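Local coordinates for type II toxin-antitoxin system RelE/ParE family toxin (Pyrococcus horikoshii, PDB 1WMI), which probably acts as the RelE-type toxin of a type II toxin-antitoxin pair, a small ribonuclease thought to cut mRNA on the ribosome, at residues M1-K13 and F26-V38. Numbering follows the deposited sequence.
Sequences MTYRVKIHKQVVK and FLEFRDILEYEPV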
ATOM      1  N   MET A   1      -6.589 -10.188  22.989  1.00 54.28           N
ATOM      2  CA  MET A   1      -6.029 -11.543  22.724  1.00 53.39           C
ATOM      3  C   MET A   1      -6.676 -12.163  21.497  1.00 52.41           C
ATOM      4  O   MET A   1      -6.218 -13.203  21.023  1.00 53.49           O
ATOM      5  CB  MET A   1      -6.280 -12.476  23.912  1.00 57.51           C
ATOM      6  CG  MET A   1      -7.747 -12.864  24.101  1.00 59.36           C
ATOM      7  SD  MET A   1      -7.988 -14.345  25.116  1.00 65.07           S
ATOM      8  CE  MET A   1      -8.262 -13.635  26.744  1.00 62.90           C
ATOM      9  N   THR A   2      -7.744 -11.533  21.002  1.00 48.29           N
ATOM     10  CA  THR A   2      -8.493 -12.021  19.838  1.00 44.25           C
ATOM     11  C   THR A   2      -7.754 -13.063  18.991  1.00 39.76           C
ATOM     12  O   THR A   2      -8.239 -14.175  18.812  1.00 41.65           O
ATOM     13  CB  THR A   2      -8.907 -10.866  18.891  1.00 44.92           C
ATOM     14  OG1 THR A   2      -9.447  -9.778  19.649  1.00 48.12           O
ATOM     15  CG2 THR A   2      -9.969 -11.346  17.911  1.00 45.34           C
ATOM     16  N   TYR A   3      -6.586 -12.696  18.472  1.00 35.78           N
ATOM     17  CA  TYR A   3      -5.797 -13.595  17.630  1.00 31.91           C
ATOM     18  C   TYR A   3      -4.471 -13.980  18.278  1.00 30.55           C
ATOM     19  O   TYR A   3      -3.838 -13.175  18.948  1.00 28.73           O
ATOM     20  CB  TYR A   3      -5.498 -12.931  16.279  1.00 29.58           C
ATOM     21  CG  TYR A   3      -6.713 -12.645  15.425  1.00 27.84           C
ATOM     22  CD1 TYR A   3      -7.182 -13.581  14.502  1.00 28.87           C
ATOM     23  CD2 TYR A   3      -7.411 -11.453  15.564  1.00 26.67           C
ATOM     24  CE1 TYR A   3      -8.321 -13.329  13.735  1.00 28.24           C
ATOM     25  CE2 TYR A   3      -8.543 -11.192  14.811  1.00 29.35           C
ATOM     26  CZ  TYR A   3      -8.994 -12.134  13.902  1.00 28.32           C
ATOM     27  OH  TYR A   3     -10.116 -11.857  13.166  1.00 30.56           O
ATOM     28  N   ARG A   4      -4.048 -15.218  18.062  1.00 31.46           N
ATOM     29  CA  ARG A   4      -2.783 -15.682  18.603  1.00 33.01           C
ATOM     30  C   ARG A   4      -1.736 -15.406  17.521  1.00 32.36           C
ATOM     31  O   ARG A   4      -1.905 -15.814  16.365  1.00 28.89           O
ATOM     32  CB  ARG A   4      -2.869 -17.175  18.913  1.00 37.43           C
ATOM     33  CG  ARG A   4      -1.867 -17.664  19.940  1.00 44.89           C
ATOM     34  CD  ARG A   4      -2.392 -18.924  20.632  1.00 52.32           C
ATOM     35  NE  ARG A   4      -1.546 -19.376  21.738  1.00 57.21           N
ATOM     36  CZ  ARG A   4      -0.407 -20.045  21.589  1.00 59.76           C
ATOM     37  NH1 ARG A   4       0.292 -20.411  22.659  1.00 61.81           N
ATOM     38  NH2 ARG A   4       0.031 -20.355  20.375  1.00 59.12           N
ATOM     39  N   VAL A   5      -0.674 -14.689  17.890  1.00 29.19           N
ATOM     40  CA  VAL A   5       0.380 -14.347  16.944  1.00 28.99           C
ATOM     41  C   VAL A   5       1.629 -15.190  17.143  1.00 30.48           C
ATOM     42  O   VAL A   5       2.148 -15.308  18.260  1.00 28.42           O
ATOM     43  CB  VAL A   5       0.784 -12.853  17.064  1.00 29.22           C
ATOM     44  CG1 VAL A   5       1.829 -12.507  16.019  1.00 26.50           C
ATOM     45  CG2 VAL A   5      -0.437 -11.969  16.895  1.00 28.82           C
ATOM     46  N   LYS A   6       2.111 -15.772  16.049  1.00 31.27           N
ATOM     47  CA  LYS A   6       3.311 -16.600  16.089  1.00 33.25           C
ATOM     48  C   LYS A   6       4.361 -16.056  15.121  1.00 33.98           C
ATOM     49  O   LYS A   6       4.043 -15.454  14.091  1.00 31.91           O
ATOM     50  CB  LYS A   6       2.971 -18.057  15.740  1.00 34.53           C
ATOM     51  CG  LYS A   6       2.088 -18.748  16.777  1.00 38.15           C
ATOM     52  CD  LYS A   6       1.502 -20.056  16.245  1.00 43.13           C
ATOM     53  CE  LYS A   6       2.553 -21.153  16.056  1.00 44.16           C
ATOM     54  NZ  LYS A   6       2.819 -21.955  17.292  1.00 47.28           N
ATOM     55  N   ILE A   7       5.619 -16.268  15.472  1.00 35.76           N
ATOM     56  CA  ILE A   7       6.722 -15.794  14.661  1.00 37.27           C
ATOM     57  C   ILE A   7       7.599 -16.969  14.279  1.00 37.35           C
ATOM     58  O   ILE A   7       7.889 -17.833  15.107  1.00 36.74           O
ATOM     59  CB  ILE A   7       7.560 -14.769  15.441  1.00 37.37           C
ATOM     60  CG1 ILE A   7       6.629 -13.729  16.070  1.00 37.17           C
ATOM     61  CG2 ILE A   7       8.547 -14.095  14.512  1.00 36.55           C
ATOM     62  CD1 ILE A   7       7.341 -12.648  16.817  1.00 38.70           C
ATOM     63  N   HIS A   8       8.010 -17.008  13.015  1.00 38.24           N
ATOM     64  CA  HIS A   8       8.861 -18.087  12.552  1.00 38.10           C
ATOM     65  C   HIS A   8      10.246 -17.859  13.136  1.00 38.18           C
ATOM     66  O   HIS A   8      10.693 -16.720  13.267  1.00 36.71           O
ATOM     67  CB  HIS A   8       8.920 -18.123  11.025  1.00 38.94           C
ATOM     68  CG  HIS A   8       9.654 -19.314  10.486  1.00 39.50           C
ATOM     69  ND1 HIS A   8      10.998 -19.508  10.697  1.00 39.91           N
ATOM     70  CD2 HIS A   8       9.220 -20.384   9.782  1.00 39.34           C
ATOM     71  CE1 HIS A   8      11.365 -20.655  10.146  1.00 37.94           C
ATOM     72  NE2 HIS A   8      10.304 -21.203   9.586  1.00 38.24           N
ATOM     73  N   LYS A   9      10.907 -18.956  13.490  1.00 40.07           N
ATOM     74  CA  LYS A   9      12.238 -18.939  14.092  1.00 40.82           C
ATOM     75  C   LYS A   9      13.234 -18.021  13.396  1.00 39.18           C
ATOM     76  O   LYS A   9      13.921 -17.238  14.056  1.00 38.32           O
ATOM     77  CB  LYS A   9      12.810 -20.357  14.118  1.00 44.52           C
ATOM     78  CG  LYS A   9      13.489 -20.754  15.421  1.00 47.47           C
ATOM     79  CD  LYS A   9      12.482 -21.032  16.530  1.00 51.01           C
ATOM     80  CE  LYS A   9      13.039 -22.076  17.500  1.00 53.65           C
ATOM     81  NZ  LYS A   9      12.160 -22.313  18.677  1.00 53.52           N
ATOM     82  N   GLN A  10      13.318 -18.119  12.071  1.00 37.49           N
ATOM     83  CA  GLN A  10      14.255 -17.299  11.315  1.00 37.07           C
ATOM     84  C   GLN A  10      13.943 -15.807  11.395  1.00 35.65           C
ATOM     85  O   GLN A  10      14.841 -14.981  11.268  1.00 34.22           O
ATOM     86  CB  GLN A  10      14.300 -17.741   9.847  1.00 39.41           C
ATOM     87  CG  GLN A  10      14.671 -19.211   9.619  1.00 41.08           C
ATOM     88  CD  GLN A  10      15.915 -19.662  10.387  1.00 42.29           C
ATOM     89  OE1 GLN A  10      16.920 -18.954  10.445  1.00 42.66           O
ATOM     90  NE2 GLN A  10      15.850 -20.859  10.965  1.00 43.86           N
ATOM     91  N   VAL A  11      12.671 -15.460  11.584  1.00 35.70           N
ATOM     92  CA  VAL A  11      12.278 -14.057  11.710  1.00 33.23           C
ATOM     93  C   VAL A  11      12.802 -13.541  13.042  1.00 31.67           C
ATOM     94  O   VAL A  11      13.391 -12.462  13.115  1.00 29.88           O
ATOM     95  CB  VAL A  11      10.731 -13.877  11.684  1.00 35.01           C
ATOM     96  CG1 VAL A  11      10.354 -12.474  12.183  1.00 30.14           C
ATOM     97  CG2 VAL A  11      10.208 -14.084  10.262  1.00 31.59           C
ATOM     98  N   VAL A  12      12.585 -14.317  14.098  1.00 32.51           N
ATOM     99  CA  VAL A  12      13.058 -13.927  15.424  1.00 34.24           C
ATOM    100  C   VAL A  12      14.552 -13.593  15.355  1.00 35.78           C
ATOM    101  O   VAL A  12      15.007 -12.611  15.935  1.00 36.36           O
ATOM    102  CB  VAL A  12      12.831 -15.067  16.467  1.00 35.26           C
ATOM    103  CG1 VAL A  12      13.505 -14.721  17.800  1.00 32.87           C
ATOM    104  CG2 VAL A  12      11.333 -15.280  16.686  1.00 32.29           C
ATOM    105  N   LYS A  13      15.308 -14.406  14.626  1.00 38.23           N
ATOM    106  CA  LYS A  13      16.743 -14.189  14.499  1.00 39.71           C
ATOM    107  C   LYS A  13      17.043 -12.890  13.761  1.00 39.29           C
ATOM    108  O   LYS A  13      17.877 -12.103  14.199  1.00 37.69           O
ATOM    109  CB  LYS A  13      17.393 -15.363  13.758  1.00 41.70           C
ATOM    110  CG  LYS A  13      18.914 -15.269  13.646  1.00 45.69           C
ATOM    111  CD  LYS A  13      19.476 -16.362  12.744  1.00 49.57           C
ATOM    112  CE  LYS A  13      20.996 -16.381  12.792  1.00 53.71           C
ATOM    113  NZ  LYS A  13      21.567 -15.037  12.485  1.00 58.37           N
ATOM    114  N   PHE A  26       7.911  -3.262  15.890  1.00 29.54           N
ATOM    115  CA  PHE A  26       7.478  -4.613  15.578  1.00 28.21           C
ATOM    116  C   PHE A  26       6.552  -5.120  16.674  1.00 25.75           C
ATOM    117  O   PHE A  26       5.527  -5.739  16.390  1.00 24.61           O
ATOM    118  CB  PHE A  26       8.685  -5.546  15.428  1.00 26.96           C
ATOM    119  CG  PHE A  26       8.309  -6.970  15.147  1.00 28.72           C
ATOM    120  CD1 PHE A  26       8.076  -7.864  16.186  1.00 31.18           C
ATOM    121  CD2 PHE A  26       8.147  -7.409  13.842  1.00 28.79           C
ATOM    122  CE1 PHE A  26       7.684  -9.183  15.918  1.00 31.69           C
ATOM    123  CE2 PHE A  26       7.756  -8.716  13.570  1.00 29.81           C
ATOM    124  CZ  PHE A  26       7.525  -9.602  14.606  1.00 29.34           C
ATOM    125  N   LEU A  27       6.921  -4.855  17.924  1.00 24.47           N
ATOM    126  CA  LEU A  27       6.108  -5.278  19.053  1.00 26.46           C
ATOM    127  C   LEU A  27       4.743  -4.587  19.018  1.00 26.03           C
ATOM    128  O   LEU A  27       3.742  -5.188  19.405  1.00 25.87           O
ATOM    129  CB  LEU A  27       6.818  -4.973  20.375  1.00 27.33           C
ATOM    130  CG  LEU A  27       8.115  -5.731  20.697  1.00 27.22           C
ATOM    131  CD1 LEU A  27       8.548  -5.403  22.113  1.00 25.93           C
ATOM    132  CD2 LEU A  27       7.896  -7.232  20.571  1.00 26.12           C
ATOM    133  N   GLU A  28       4.698  -3.333  18.561  1.00 24.98           N
ATOM    134  CA  GLU A  28       3.414  -2.638  18.492  1.00 25.68           C
ATOM    135  C   GLU A  28       2.580  -3.295  17.407  1.00 24.89           C
ATOM    136  O   GLU A  28       1.368  -3.461  17.552  1.00 25.95           O
ATOM    137  CB  GLU A  28       3.569  -1.149  18.166  1.00 26.20           C
ATOM    138  CG  GLU A  28       2.211  -0.447  18.169  1.00 30.21           C
ATOM    139  CD  GLU A  28       2.219   0.922  17.526  1.00 31.69           C
ATOM    140  OE1 GLU A  28       2.534   1.023  16.318  1.00 32.64           O
ATOM    141  OE2 GLU A  28       1.897   1.897  18.232  1.00 31.17           O
ATOM    142  N   PHE A  29       3.243  -3.670  16.316  1.00 24.37           N
ATOM    143  CA  PHE A  29       2.579  -4.334  15.205  1.00 24.35           C
ATOM    144  C   PHE A  29       1.993  -5.639  15.738  1.00 22.50           C
ATOM    145  O   PHE A  29       0.868  -5.989  15.414  1.00 23.77           O
ATOM    146  CB  PHE A  29       3.585  -4.601  14.083  1.00 25.99           C
ATOM    147  CG  PHE A  29       2.999  -5.274  12.876  1.00 26.54           C
ATOM    148  CD1 PHE A  29       1.883  -4.743  12.233  1.00 26.39           C
ATOM    149  CD2 PHE A  29       3.601  -6.410  12.343  1.00 28.56           C
ATOM    150  CE1 PHE A  29       1.380  -5.326  11.079  1.00 25.94           C
ATOM    151  CE2 PHE A  29       3.105  -7.001  11.188  1.00 26.34           C
ATOM    152  CZ  PHE A  29       1.993  -6.457  10.556  1.00 27.03           C
ATOM    153  N   ARG A  30       2.756  -6.348  16.564  1.00 22.32           N
ATOM    154  CA  ARG A  30       2.281  -7.598  17.163  1.00 23.97           C
ATOM    155  C   ARG A  30       1.070  -7.334  18.062  1.00 23.99           C
ATOM    156  O   ARG A  30       0.079  -8.062  18.020  1.00 25.44           O
ATOM    157  CB  ARG A  30       3.377  -8.244  18.012  1.00 23.78           C
ATOM    158  CG  ARG A  30       2.879  -9.424  18.842  1.00 26.40           C
ATOM    159  CD  ARG A  30       3.719  -9.647  20.101  1.00 27.63           C
ATOM    160  NE  ARG A  30       3.701  -8.477  20.974  1.00 27.13           N
ATOM    161  CZ  ARG A  30       4.410  -8.348  22.094  1.00 28.51           C
ATOM    162  NH1 ARG A  30       4.309  -7.233  22.801  1.00 22.19           N
ATOM    163  NH2 ARG A  30       5.214  -9.324  22.508  1.00 28.34           N
ATOM    164  N   ASP A  31       1.162  -6.298  18.887  1.00 24.92           N
ATOM    165  CA  ASP A  31       0.070  -5.963  19.801  1.00 24.82           C
ATOM    166  C   ASP A  31      -1.210  -5.624  19.031  1.00 25.73           C
ATOM    167  O   ASP A  31      -2.308  -6.022  19.419  1.00 25.70           O
ATOM    168  CB  ASP A  31       0.478  -4.784  20.698  1.00 23.23           C
ATOM    169  CG  ASP A  31       1.504  -5.177  21.752  1.00 23.57           C
ATOM    170  OD1 ASP A  31       2.057  -4.273  22.414  1.00 23.31           O
ATOM    171  OD2 ASP A  31       1.755  -6.387  21.931  1.00 21.21           O
ATOM    172  N   ILE A  32      -1.067  -4.889  17.934  1.00 25.21           N
ATOM    173  CA  ILE A  32      -2.224  -4.518  17.132  1.00 24.44           C
ATOM    174  C   ILE A  32      -2.787  -5.721  16.376  1.00 23.61           C
ATOM    175  O   ILE A  32      -4.003  -5.892  16.266  1.00 25.98           O
ATOM    176  CB  ILE A  32      -1.861  -3.389  16.146  1.00 23.00           C
ATOM    177  CG1 ILE A  32      -1.586  -2.106  16.938  1.00 21.51           C
ATOM    178  CG2 ILE A  32      -2.981  -3.195  15.142  1.00 24.11           C
ATOM    179  CD1 ILE A  32      -1.056  -0.958  16.133  1.00 22.31           C
ATOM    180  N   LEU A  33      -1.900  -6.559  15.866  1.00 23.60           N
ATOM    181  CA  LEU A  33      -2.294  -7.755  15.123  1.00 24.66           C
ATOM    182  C   LEU A  33      -3.233  -8.671  15.928  1.00 25.27           C
ATOM    183  O   LEU A  33      -4.132  -9.313  15.367  1.00 23.06           O
ATOM    184  CB  LEU A  33      -1.031  -8.521  14.715  1.00 25.19           C
ATOM    185  CG  LEU A  33      -0.659  -8.614  13.231  1.00 27.59           C
ATOM    186  CD1 LEU A  33      -0.957  -7.308  12.506  1.00 25.88           C
ATOM    187  CD2 LEU A  33       0.808  -8.991  13.126  1.00 24.80           C
ATOM    188  N   GLU A  34      -3.026  -8.726  17.242  1.00 23.71           N
ATOM    189  CA  GLU A  34      -3.854  -9.566  18.100  1.00 27.08           C
ATOM    190  C   GLU A  34      -5.312  -9.113  18.158  1.00 27.14           C
ATOM    191  O   GLU A  34      -6.193  -9.900  18.489  1.00 28.37           O
ATOM    192  CB  GLU A  34      -3.255  -9.633  19.507  1.00 28.33           C
ATOM    193  CG  GLU A  34      -1.939 -10.399  19.533  1.00 33.96           C
ATOM    194  CD  GLU A  34      -1.218 -10.310  20.862  1.00 35.70           C
ATOM    195  OE1 GLU A  34      -0.123 -10.895  20.981  1.00 39.98           O
ATOM    196  OE2 GLU A  34      -1.737  -9.656  21.787  1.00 36.71           O
ATOM    197  N   TYR A  35      -5.566  -7.850  17.836  1.00 24.83           N
ATOM    198  CA  TYR A  35      -6.930  -7.339  17.821  1.00 25.50           C
ATOM    199  C   TYR A  35      -7.443  -7.175  16.399  1.00 24.03           C
ATOM    200  O   TYR A  35      -8.589  -7.509  16.098  1.00 25.22           O
ATOM    201  CB  TYR A  35      -7.008  -5.983  18.525  1.00 25.05           C
ATOM    202  CG  TYR A  35      -6.871  -6.053  20.019  1.00 24.32           C
ATOM    203  CD1 TYR A  35      -7.776  -6.775  20.787  1.00 27.35           C
ATOM    204  CD2 TYR A  35      -5.855  -5.364  20.673  1.00 26.87           C
ATOM    205  CE1 TYR A  35      -7.678  -6.802  22.181  1.00 26.17           C
ATOM    206  CE2 TYR A  35      -5.745  -5.383  22.056  1.00 24.63           C
ATOM    207  CZ  TYR A  35      -6.660  -6.101  22.805  1.00 25.30           C
ATOM    208  OH  TYR A  35      -6.554  -6.107  24.178  1.00 26.34           O
ATOM    209  N   GLU A  36      -6.579  -6.647  15.536  1.00 24.99           N
ATOM    210  CA  GLU A  36      -6.908  -6.378  14.144  1.00 23.52           C
ATOM    211  C   GLU A  36      -5.933  -7.114  13.229  1.00 23.77           C
ATOM    212  O   GLU A  36      -4.771  -6.746  13.131  1.00 23.88           O
ATOM    213  CB  GLU A  36      -6.814  -4.869  13.898  1.00 24.30           C
ATOM    214  CG  GLU A  36      -7.335  -4.419  12.550  1.00 26.79           C
ATOM    215  CD  GLU A  36      -8.850  -4.388  12.511  1.00 31.54           C
ATOM    216  OE1 GLU A  36      -9.423  -4.406  11.400  1.00 31.78           O
ATOM    217  OE2 GLU A  36      -9.468  -4.337  13.604  1.00 30.28           O
ATOM    218  N   PRO A  37      -6.394  -8.170  12.549  1.00 25.27           N
ATOM    219  CA  PRO A  37      -5.548  -8.956  11.642  1.00 25.34           C
ATOM    220  C   PRO A  37      -5.030  -8.202  10.409  1.00 25.39           C
ATOM    221  O   PRO A  37      -3.948  -8.500   9.896  1.00 23.14           O
ATOM    222  CB  PRO A  37      -6.449 -10.129  11.276  1.00 25.81           C
ATOM    223  CG  PRO A  37      -7.812  -9.507  11.303  1.00 28.68           C
ATOM    224  CD  PRO A  37      -7.759  -8.719  12.591  1.00 27.13           C
ATOM    225  N   VAL A  38      -5.805  -7.236   9.931  1.00 26.27           N
ATOM    226  CA  VAL A  38      -5.396  -6.447   8.777  1.00 27.67           C
ATOM    227  C   VAL A  38      -5.501  -4.952   9.069  1.00 27.90           C
ATOM    228  O   VAL A  38      -6.472  -4.300   8.692  1.00 26.93           O
ATOM    229  CB  VAL A  38      -6.251  -6.773   7.518  1.00 29.06           C
ATOM    230  CG1 VAL A  38      -5.658  -6.066   6.296  1.00 27.80           C
ATOM    231  CG2 VAL A  38      -6.299  -8.282   7.285  1.00 29.07           C
TER
HETATM  232  O   HOH W   1      -0.250 -13.956  20.597  1.00 35.02           O
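Tyr3 N donates to Glu34 O over 2.8 Å, a fairly straight bond (155° at the hydrogen) that ties the chain just before strand 4-8 to Glu34, near the C-terminal end of the helix. The Tyr3 ring lies across Pro37, with CE2 3.4 Å from Pro37 CD and Pro37 CB over one face near the rim; a flat aromatic and a rigid pyrrolidine suit such close packing. Val5 turns its CG2, anti to its own carbonyl carbon, against Glu34 CG at 3.4 Å, with Leu33 CB farther off. Glu34 thus lends its aliphatic stem to the apolar layer, while its extended chain brings OE1 to a water that also accepts from Val5 N. Farther along, Ile7 CD1 meets the edge of the Phe26 ring in its plane, 3.6 Å from CE1. Val5 and Ile7, branched apolar residues suited to a buried strand face, thus both point to helix segment 26-33, which runs at 144° to strand 4-8 and packs on the mixed sheet, as in the RelE/ParE fold. Ile77 of the parallel strand 76-83 touches Tyr3, and Ile79 touches Ile7 and Leu33. Along Lys6, Ile7 and His8 an antiparallel strand of another protein's chain continues the sheet; a polar side chain of that chain hydrogen-bonds Tyr3 OH.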